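Local coordinates for transcriptional regulator, LuxR family (Burkholderia thailandensis, PDB 3MQQ), which probably binds DNA and regulates transcription as a LuxR-family protein, of which this piece is the PAS domain, a fold common in sensory proteins, at residues A12-V17 / V107-D112; E25-E30 / D41-S46. One frame throughout, in Å; residues are numbered along the deposited sequence.

From the N terminus, the chain leaves helix 5-11 and enters strand 15-20, whose first half pairs in contact 1 with strand 106-112, the last in sequence but central in the sheet. That pairing closes a loop of about 90 residues that holds most of the domain. Contact 2 falls wholly within it and spans a much shorter loop: strand 23-27, next to 15-20 in the sheet, runs into helix 29-34, and the chain returns at 41-46 against the strand. Asn-28 joins the two contacts, its side-chain amide being a probable hydrogen-bond partner of both Ile-14 O and Leu-16 N. Contact 1 thus ties the sheet centre together, and contact 2 ties its edge to the helical connection.

Contact 1: A12-V17 / V107-D112; sequences APIGLV and VWTFED
The Phe-110 ring meets Gly-15 and Val-17 across the strand pair: Gly-15 O lies at its edge, near the ring plane, while Val-17 CG2 approaches obliquely, 3.6 Å from Phe-110 CE2. CG2 reaches the ring because it stands beside the backbone N of Val-17, with CG1 anti to that nitrogen (chi1 166°). Leu-31 of helix 29-34 touches both side chains. Trp-108 shares this face, but its indole leads away from the neighbouring strand and meets edge-to-face Phe-47, which Val-17 also touches; this large ring suits a place between sheet and helix 54-71, touching Ile-64 and Met-68. Its side chain is about 4 Å from a bound sodium ion and about 5 Å from an ethanol, probably from the crystallisation liquor, which may mark a pocket. Glycine suits position 15, since a CB there would crowd Phe-110 O. Four backbone bonds, two in each pair, hold the strands: Gly-15 N to Phe-110 O, its return, and Val-17 N to Trp-108 O, all 2.9 Å, and Trp-108 N to Val-17 O, 3.0 Å. On the other face Leu-16 CD2 lies beside Thr-109 CG2 at 3.7 Å, and Ile-14 CD1 reaches Thr-109 CB at 3.9 Å; the Thr-109 hydroxyl is hydrogen-bonded to Thr-93 OG1. Pairing of first and last strands in a five-stranded antiparallel sheet of order 2-1-5-4-3 is the hallmark of the PAS fold.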
ATOM      1  N   ALA B  12      -8.233   3.591   1.233  1.00 21.96           N
ATOM      2  CA  ALA B  12      -6.772   3.538   1.058  1.00 21.59           C
ATOM      3  C   ALA B  12      -6.295   4.350  -0.121  1.00 21.78           C
ATOM      4  O   ALA B  12      -6.892   4.313  -1.168  1.00 21.93           O
ATOM      5  CB  ALA B  12      -6.287   2.080   0.918  1.00 20.57           C
ATOM      6  N   PRO B  13      -5.178   5.077   0.043  1.00 23.05           N
ATOM      7  CA  PRO B  13      -4.654   5.991  -0.958  1.00 25.86           C
ATOM      8  C   PRO B  13      -3.900   5.287  -2.074  1.00 24.88           C
ATOM      9  O   PRO B  13      -3.293   5.957  -2.936  1.00 26.52           O
ATOM     10  CB  PRO B  13      -3.672   6.853  -0.155  1.00 28.22           C
ATOM     11  CG  PRO B  13      -3.268   6.010   0.986  1.00 28.79           C
ATOM     12  CD  PRO B  13      -4.436   5.120   1.308  1.00 25.79           C
ATOM     13  N   ILE B  14      -3.859   3.965  -1.995  1.00 22.71           N
ATOM     14  CA  ILE B  14      -3.272   3.136  -3.049  1.00 22.35           C
ATOM     15  C   ILE B  14      -4.315   2.136  -3.528  1.00 20.45           C
ATOM     16  O   ILE B  14      -5.258   1.785  -2.808  1.00 20.10           O
ATOM     17  CB  ILE B  14      -2.016   2.359  -2.584  1.00 23.23           C
ATOM     18  CG1 ILE B  14      -2.360   1.418  -1.426  1.00 24.24           C
ATOM     19  CG2 ILE B  14      -0.874   3.320  -2.239  1.00 24.98           C
ATOM     20  CD1 ILE B  14      -1.239   0.530  -1.027  1.00 30.49           C
ATOM     21  N   GLY B  15      -4.123   1.662  -4.745  1.00 20.09           N
ATOM     22  CA  GLY B  15      -5.021   0.667  -5.302  1.00 19.03           C
ATOM     23  C   GLY B  15      -4.860  -0.649  -4.578  1.00 18.21           C
ATOM     24  O   GLY B  15      -3.741  -1.101  -4.328  1.00 18.74           O
ATOM     25  N   LEU B  16      -5.981  -1.233  -4.175  1.00 17.36           N
ATOM     26  CA  LEU B  16      -5.926  -2.553  -3.504  1.00 18.16           C
ATOM     27  C   LEU B  16      -6.822  -3.536  -4.225  1.00 19.15           C
ATOM     28  O   LEU B  16      -7.901  -3.183  -4.745  1.00 21.32           O
ATOM     29  CB  LEU B  16      -6.411  -2.474  -2.054  1.00 19.84           C
ATOM     30  CG  LEU B  16      -5.614  -1.579  -1.123  1.00 17.65           C
ATOM     31  CD1 LEU B  16      -6.326  -1.500   0.210  1.00 21.21           C
ATOM     32  CD2 LEU B  16      -4.201  -2.112  -0.963  1.00 22.99           C
ATOM     33  N   VAL B  17      -6.406  -4.803  -4.234  1.00 18.93           N
ATOM     34  CA  VAL B  17      -7.185  -5.881  -4.881  1.00 21.16           C
ATOM     35  C   VAL B  17      -7.166  -7.085  -3.991  1.00 22.53           C
ATOM     36  O   VAL B  17      -6.110  -7.462  -3.494  1.00 22.18           O
ATOM     37  CB  VAL B  17      -6.589  -6.319  -6.275  1.00 21.60           C
ATOM     38  CG1 VAL B  17      -7.191  -7.668  -6.773  1.00 23.22           C
ATOM     39  CG2 VAL B  17      -6.752  -5.228  -7.327  1.00 22.61           C
ATOM     40  N   VAL B 107      -3.602 -10.776  -1.689  1.00 19.80           N
ATOM     41  CA  VAL B 107      -3.814  -9.323  -1.593  0.50 18.88           C
ATOM     42  C   VAL B 107      -2.731  -8.647  -2.432  1.00 18.59           C
ATOM     43  O   VAL B 107      -1.553  -8.919  -2.276  1.00 20.13           O
ATOM     44  CB  VAL B 107      -3.795  -8.821  -0.107  0.50 19.50           C
ATOM     45  CG1 VAL B 107      -4.279  -7.350   0.020  0.50 20.75           C
ATOM     46  CG2 VAL B 107      -4.685  -9.685   0.752  0.50 19.66           C
ATOM     47  N   TRP B 108      -3.152  -7.731  -3.311  1.00 17.54           N
ATOM     48  CA  TRP B 108      -2.251  -7.038  -4.241  1.00 18.61           C
ATOM     49  C   TRP B 108      -2.441  -5.542  -4.145  1.00 18.80           C
ATOM     50  O   TRP B 108      -3.555  -5.089  -3.943  1.00 20.19           O
ATOM     51  CB  TRP B 108      -2.529  -7.498  -5.666  1.00 19.29           C
ATOM     52  CG  TRP B 108      -2.089  -8.924  -5.860  1.00 22.73           C
ATOM     53  CD1 TRP B 108      -2.789 -10.064  -5.563  1.00 24.77           C
ATOM     54  CD2 TRP B 108      -0.830  -9.337  -6.354  1.00 24.36           C
ATOM     55  NE1 TRP B 108      -2.026 -11.177  -5.840  1.00 28.00           N
ATOM     56  CE2 TRP B 108      -0.820 -10.756  -6.348  1.00 27.72           C
ATOM     57  CE3 TRP B 108       0.296  -8.648  -6.807  1.00 24.16           C
ATOM     58  CZ2 TRP B 108       0.281 -11.498  -6.779  1.00 30.25           C
ATOM     59  CZ3 TRP B 108       1.403  -9.394  -7.244  1.00 29.47           C
ATOM     60  CH2 TRP B 108       1.378 -10.802  -7.219  1.00 31.12           C
ATOM     61  N   THR B 109      -1.333  -4.800  -4.284  1.00 18.39           N
ATOM     62  CA  THR B 109      -1.363  -3.335  -4.192  1.00 18.69           C
ATOM     63  C   THR B 109      -0.828  -2.759  -5.475  1.00 18.78           C
ATOM     64  O   THR B 109       0.038  -3.346  -6.094  1.00 20.10           O
ATOM     65  CB  THR B 109      -0.536  -2.747  -2.988  1.00 19.86           C
ATOM     66  OG1 THR B 109       0.868  -2.852  -3.266  1.00 20.97           O
ATOM     67  CG2 THR B 109      -0.835  -3.430  -1.656  1.00 19.56           C
ATOM     68  N   PHE B 110      -1.329  -1.577  -5.846  1.00 19.19           N
ATOM     69  CA  PHE B 110      -0.908  -0.908  -7.081  1.00 19.74           C
ATOM     70  C   PHE B 110      -0.744   0.580  -6.777  1.00 19.41           C
ATOM     71  O   PHE B 110      -1.612   1.157  -6.162  1.00 20.84           O
ATOM     72  CB  PHE B 110      -2.034  -1.043  -8.117  1.00 19.45           C
ATOM     73  CG  PHE B 110      -2.293  -2.460  -8.529  1.00 19.74           C
ATOM     74  CD1 PHE B 110      -1.785  -2.942  -9.721  1.00 22.74           C
ATOM     75  CD2 PHE B 110      -3.026  -3.315  -7.711  1.00 18.93           C
ATOM     76  CE1 PHE B 110      -1.980  -4.284 -10.080  1.00 23.61           C
ATOM     77  CE2 PHE B 110      -3.236  -4.645  -8.089  1.00 23.60           C
ATOM     78  CZ  PHE B 110      -2.722  -5.114  -9.257  1.00 23.73           C
ATOM     79  N   GLU B 111       0.355   1.190  -7.213  1.00 19.59           N
ATOM     80  CA  GLU B 111       0.503   2.593  -7.025  1.00 20.43           C
ATOM     81  C   GLU B 111       1.041   3.208  -8.320  1.00 20.34           C
ATOM     82  O   GLU B 111       2.018   2.738  -8.854  1.00 20.85           O
ATOM     83  CB  GLU B 111       1.463   2.862  -5.859  1.00 19.52           C
ATOM     84  CG  GLU B 111       1.720   4.333  -5.648  1.00 22.44           C
ATOM     85  CD  GLU B 111       2.656   4.585  -4.506  1.00 26.28           C
ATOM     86  OE1 GLU B 111       3.442   3.676  -4.168  1.00 28.85           O
ATOM     87  OE2 GLU B 111       2.611   5.692  -3.938  1.00 28.69           O
ATOM     88  N   ASP B 112       0.370   4.250  -8.826  1.00 21.04           N
ATOM     89  CA  ASP B 112       0.797   4.929 -10.058  1.00 23.08           C
ATOM     90  C   ASP B 112       2.062   5.709  -9.759  1.00 24.20           C
ATOM     91  O   ASP B 112       2.124   6.504  -8.785  1.00 24.78           O
ATOM     92  CB  ASP B 112      -0.329   5.886 -10.528  1.00 24.32           C
ATOM     93  CG  ASP B 112      -0.117   6.461 -11.933  1.00 26.41           C
ATOM     94  OD1 ASP B 112       0.984   6.391 -12.493  1.00 27.38           O
ATOM     95  OD2 ASP B 112      -1.081   7.069 -12.442  1.00 30.15           O
TER

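Contact 2: E25-E30 / D41-S46; sequences EDCNDE and DLIGRS
Ile-43 lays its CD1 methyl against the backbone of strand 23-27, 3.6 Å from Asp-26 CA and 3.7 Å from Cys-27 N. CG2 and CD1 both lie 3.9 Å from Glu-25 O; CG1, beside the backbone N (chi1 -58°), carries CD1 far enough to rest on the next two residues as well. The side chains of Asp-26 and Ile-43 lie alongside each other and point the same way. Cys-27 SG, a small, weakly polar group, fits against Leu-42 CB at 4.0 Å and Ile-43 CD1 at 4.1 Å. Leu-42 to Arg-45 form a type II turn, closed by Arg-45 N to Leu-42 O, and Gly-44 takes the positive phi that glycine tolerates well. The Arg-45 side chain folds back on Asp-41 O, just ahead of the turn, gripping it side-on through NE at 2.9 Å and NH2 at 3.1 Å. Glu-25 and Asp-26 both face Leu-18 in a classic beta bulge, so the turn packs on the edge strand of the PAS sheet. Asp-26 OD2 is hydrogen-bonded to Tyr-5 OH of the second subunit. No hydrogen bond joins the two segments: Ile-43 on the Glu-25 to Cys-27 backbone, and Cys-27 SG on Leu-42 and Ile-43, make van der Waals packing.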
ATOM      1  N   GLU B  25     -11.288 -10.039  -7.430  1.00 21.78           N
ATOM      2  CA  GLU B  25     -12.557 -10.357  -6.766  0.50 23.90           C
ATOM      3  C   GLU B  25     -13.143  -9.136  -6.058  1.00 24.52           C
ATOM      4  O   GLU B  25     -14.373  -8.999  -5.938  1.00 26.59           O
ATOM      5  CB  GLU B  25     -12.396 -11.532  -5.802  0.50 26.58           C
ATOM      6  CG  GLU B  25     -11.763 -12.750  -6.437  0.50 27.24           C
ATOM      7  CD  GLU B  25     -12.743 -13.542  -7.276  0.50 31.44           C
ATOM      8  OE1 GLU B  25     -13.240 -14.564  -6.776  0.50 36.14           O
ATOM      9  OE2 GLU B  25     -13.024 -13.142  -8.422  0.50 31.81           O
ATOM     10  N   ASP B  26     -12.263  -8.241  -5.602  1.00 23.22           N
ATOM     11  CA  ASP B  26     -12.707  -6.987  -5.010  1.00 23.48           C
ATOM     12  C   ASP B  26     -11.595  -5.985  -5.196  1.00 22.15           C
ATOM     13  O   ASP B  26     -10.437  -6.367  -5.333  1.00 21.26           O
ATOM     14  CB  ASP B  26     -13.067  -7.167  -3.528  1.00 26.10           C
ATOM     15  CG  ASP B  26     -13.896  -6.023  -2.969  1.00 29.28           C
ATOM     16  OD1 ASP B  26     -14.335  -5.116  -3.718  1.00 29.52           O
ATOM     17  OD2 ASP B  26     -14.143  -6.040  -1.744  1.00 33.30           O
ATOM     18  N   CYS B  27     -11.959  -4.706  -5.243  1.00 21.60           N
ATOM     19  CA  CYS B  27     -10.955  -3.669  -5.368  1.00 21.63           C
ATOM     20  C   CYS B  27     -11.528  -2.373  -4.821  1.00 22.02           C
ATOM     21  O   CYS B  27     -12.738  -2.244  -4.552  1.00 24.14           O
ATOM     22  CB  CYS B  27     -10.467  -3.488  -6.839  1.00 21.67           C
ATOM     23  SG  CYS B  27     -11.672  -2.667  -7.965  1.00 24.06           S
ATOM     24  N   ASN B  28     -10.650  -1.410  -4.641  1.00 20.48           N
ATOM     25  CA  ASN B  28     -11.085  -0.115  -4.161  1.00 20.55           C
ATOM     26  C   ASN B  28     -11.173   0.950  -5.262  1.00 21.75           C
ATOM     27  O   ASN B  28     -10.770   0.709  -6.434  1.00 21.37           O
ATOM     28  CB  ASN B  28     -10.226   0.361  -2.954  1.00 18.84           C
ATOM     29  CG  ASN B  28      -8.764   0.587  -3.294  1.00 21.01           C
ATOM     30  OD1 ASN B  28      -8.333   0.501  -4.450  1.00 19.74           O
ATOM     31  ND2 ASN B  28      -7.985   0.897  -2.260  1.00 20.88           N
ATOM     32  N   ASP B  29     -11.677   2.124  -4.862  1.00 23.18           N
ATOM     33  CA  ASP B  29     -11.856   3.250  -5.794  1.00 25.67           C
ATOM     34  C   ASP B  29     -10.505   3.730  -6.339  1.00 24.21           C
ATOM     35  O   ASP B  29     -10.426   4.156  -7.481  1.00 24.51           O
ATOM     36  CB  ASP B  29     -12.661   4.405  -5.167  1.00 29.74           C
ATOM     37  CG  ASP B  29     -14.172   4.216  -5.288  1.00 34.47           C
ATOM     38  OD1 ASP B  29     -14.633   3.288  -5.991  1.00 35.50           O
ATOM     39  OD2 ASP B  29     -14.924   5.025  -4.712  1.00 40.73           O
ATOM     40  N   GLU B  30      -9.436   3.669  -5.527  1.00 22.03           N
ATOM     41  CA  GLU B  30      -8.129   4.095  -6.024  1.00 23.40           C
ATOM     42  C   GLU B  30      -7.661   3.254  -7.206  1.00 22.07           C
ATOM     43  O   GLU B  30      -7.070   3.809  -8.165  1.00 22.80           O
ATOM     44  CB  GLU B  30      -7.073   4.127  -4.906  1.00 23.82           C
ATOM     45  CG  GLU B  30      -5.673   4.726  -5.299  1.00 29.15           C
ATOM     46  CD  GLU B  30      -5.720   6.141  -5.845  1.00 35.37           C
ATOM     47  OE1 GLU B  30      -6.586   6.925  -5.419  1.00 38.86           O
ATOM     48  OE2 GLU B  30      -4.850   6.481  -6.694  1.00 40.29           O
ATOM     49  N   ASP B  41     -16.143  -2.084 -13.584  1.00 28.09           N
ATOM     50  CA  ASP B  41     -15.389  -2.562 -14.761  1.00 29.79           C
ATOM     51  C   ASP B  41     -14.304  -3.571 -14.381  1.00 27.20           C
ATOM     52  O   ASP B  41     -13.870  -4.355 -15.216  1.00 30.38           O
ATOM     53  CB  ASP B  41     -14.757  -1.407 -15.553  1.00 32.35           C
ATOM     54  CG  ASP B  41     -15.799  -0.465 -16.165  1.00 37.84           C
ATOM     55  OD1 ASP B  41     -16.784  -0.939 -16.784  1.00 41.08           O
ATOM     56  OD2 ASP B  41     -15.626   0.763 -16.024  1.00 40.31           O
ATOM     57  N   LEU B  42     -13.883  -3.549 -13.116  1.00 24.38           N
ATOM     58  CA  LEU B  42     -12.746  -4.351 -12.674  1.00 23.69           C
ATOM     59  C   LEU B  42     -13.147  -5.599 -11.916  1.00 22.82           C
ATOM     60  O   LEU B  42     -12.411  -6.584 -11.902  1.00 24.39           O
ATOM     61  CB  LEU B  42     -11.765  -3.498 -11.845  1.00 22.52           C
ATOM     62  CG  LEU B  42     -11.016  -2.440 -12.668  1.00 26.49           C
ATOM     63  CD1 LEU B  42     -10.449  -1.355 -11.789  1.00 25.86           C
ATOM     64  CD2 LEU B  42      -9.911  -3.143 -13.441  1.00 28.83           C
ATOM     65  N   ILE B  43     -14.292  -5.555 -11.255  1.00 23.20           N
ATOM     66  CA  ILE B  43     -14.751  -6.709 -10.497  1.00 24.15           C
ATOM     67  C   ILE B  43     -15.012  -7.904 -11.416  1.00 24.10           C
ATOM     68  O   ILE B  43     -15.846  -7.856 -12.329  1.00 25.50           O
ATOM     69  CB  ILE B  43     -16.007  -6.386  -9.687  1.00 27.41           C
ATOM     70  CG1 ILE B  43     -15.716  -5.223  -8.735  1.00 28.06           C
ATOM     71  CG2 ILE B  43     -16.512  -7.632  -8.947  1.00 30.38           C
ATOM     72  CD1 ILE B  43     -14.654  -5.506  -7.718  1.00 29.92           C
ATOM     73  N   GLY B  44     -14.276  -8.979 -11.163  1.00 23.66           N
ATOM     74  CA  GLY B  44     -14.410 -10.200 -11.944  1.00 23.25           C
ATOM     75  C   GLY B  44     -13.624 -10.113 -13.228  1.00 22.57           C
ATOM     76  O   GLY B  44     -13.815 -10.913 -14.115  1.00 24.24           O
ATOM     77  N   ARG B  45     -12.737  -9.126 -13.321  1.00 22.55           N
ATOM     78  CA  ARG B  45     -11.841  -8.985 -14.470  1.00 23.03           C
ATOM     79  C   ARG B  45     -10.510  -9.694 -14.229  1.00 22.11           C
ATOM     80  O   ARG B  45      -9.923  -9.538 -13.134  1.00 21.77           O
ATOM     81  CB  ARG B  45     -11.620  -7.480 -14.764  1.00 23.45           C
ATOM     82  CG  ARG B  45     -11.136  -7.198 -16.169  1.00 25.44           C
ATOM     83  CD  ARG B  45     -12.260  -7.386 -17.217  1.00 26.77           C
ATOM     84  NE  ARG B  45     -13.106  -6.207 -17.257  1.00 29.01           N
ATOM     85  CZ  ARG B  45     -13.757  -5.751 -18.323  1.00 29.78           C
ATOM     86  NH1 ARG B  45     -13.673  -6.359 -19.515  1.00 31.62           N
ATOM     87  NH2 ARG B  45     -14.507  -4.671 -18.206  1.00 31.70           N
ATOM     88  N   SER B  46     -10.043 -10.477 -15.215  1.00 21.79           N
ATOM     89  CA  SER B  46      -8.650 -10.990 -15.175  1.00 23.25           C
ATOM     90  C   SER B  46      -7.653  -9.823 -15.101  1.00 22.66           C
ATOM     91  O   SER B  46      -7.842  -8.812 -15.770  1.00 23.31           O
ATOM     92  CB  SER B  46      -8.316 -11.827 -16.409  1.00 24.02           C
ATOM     93  OG  SER B  46      -6.944 -12.220 -16.353  1.00 25.46           O
TER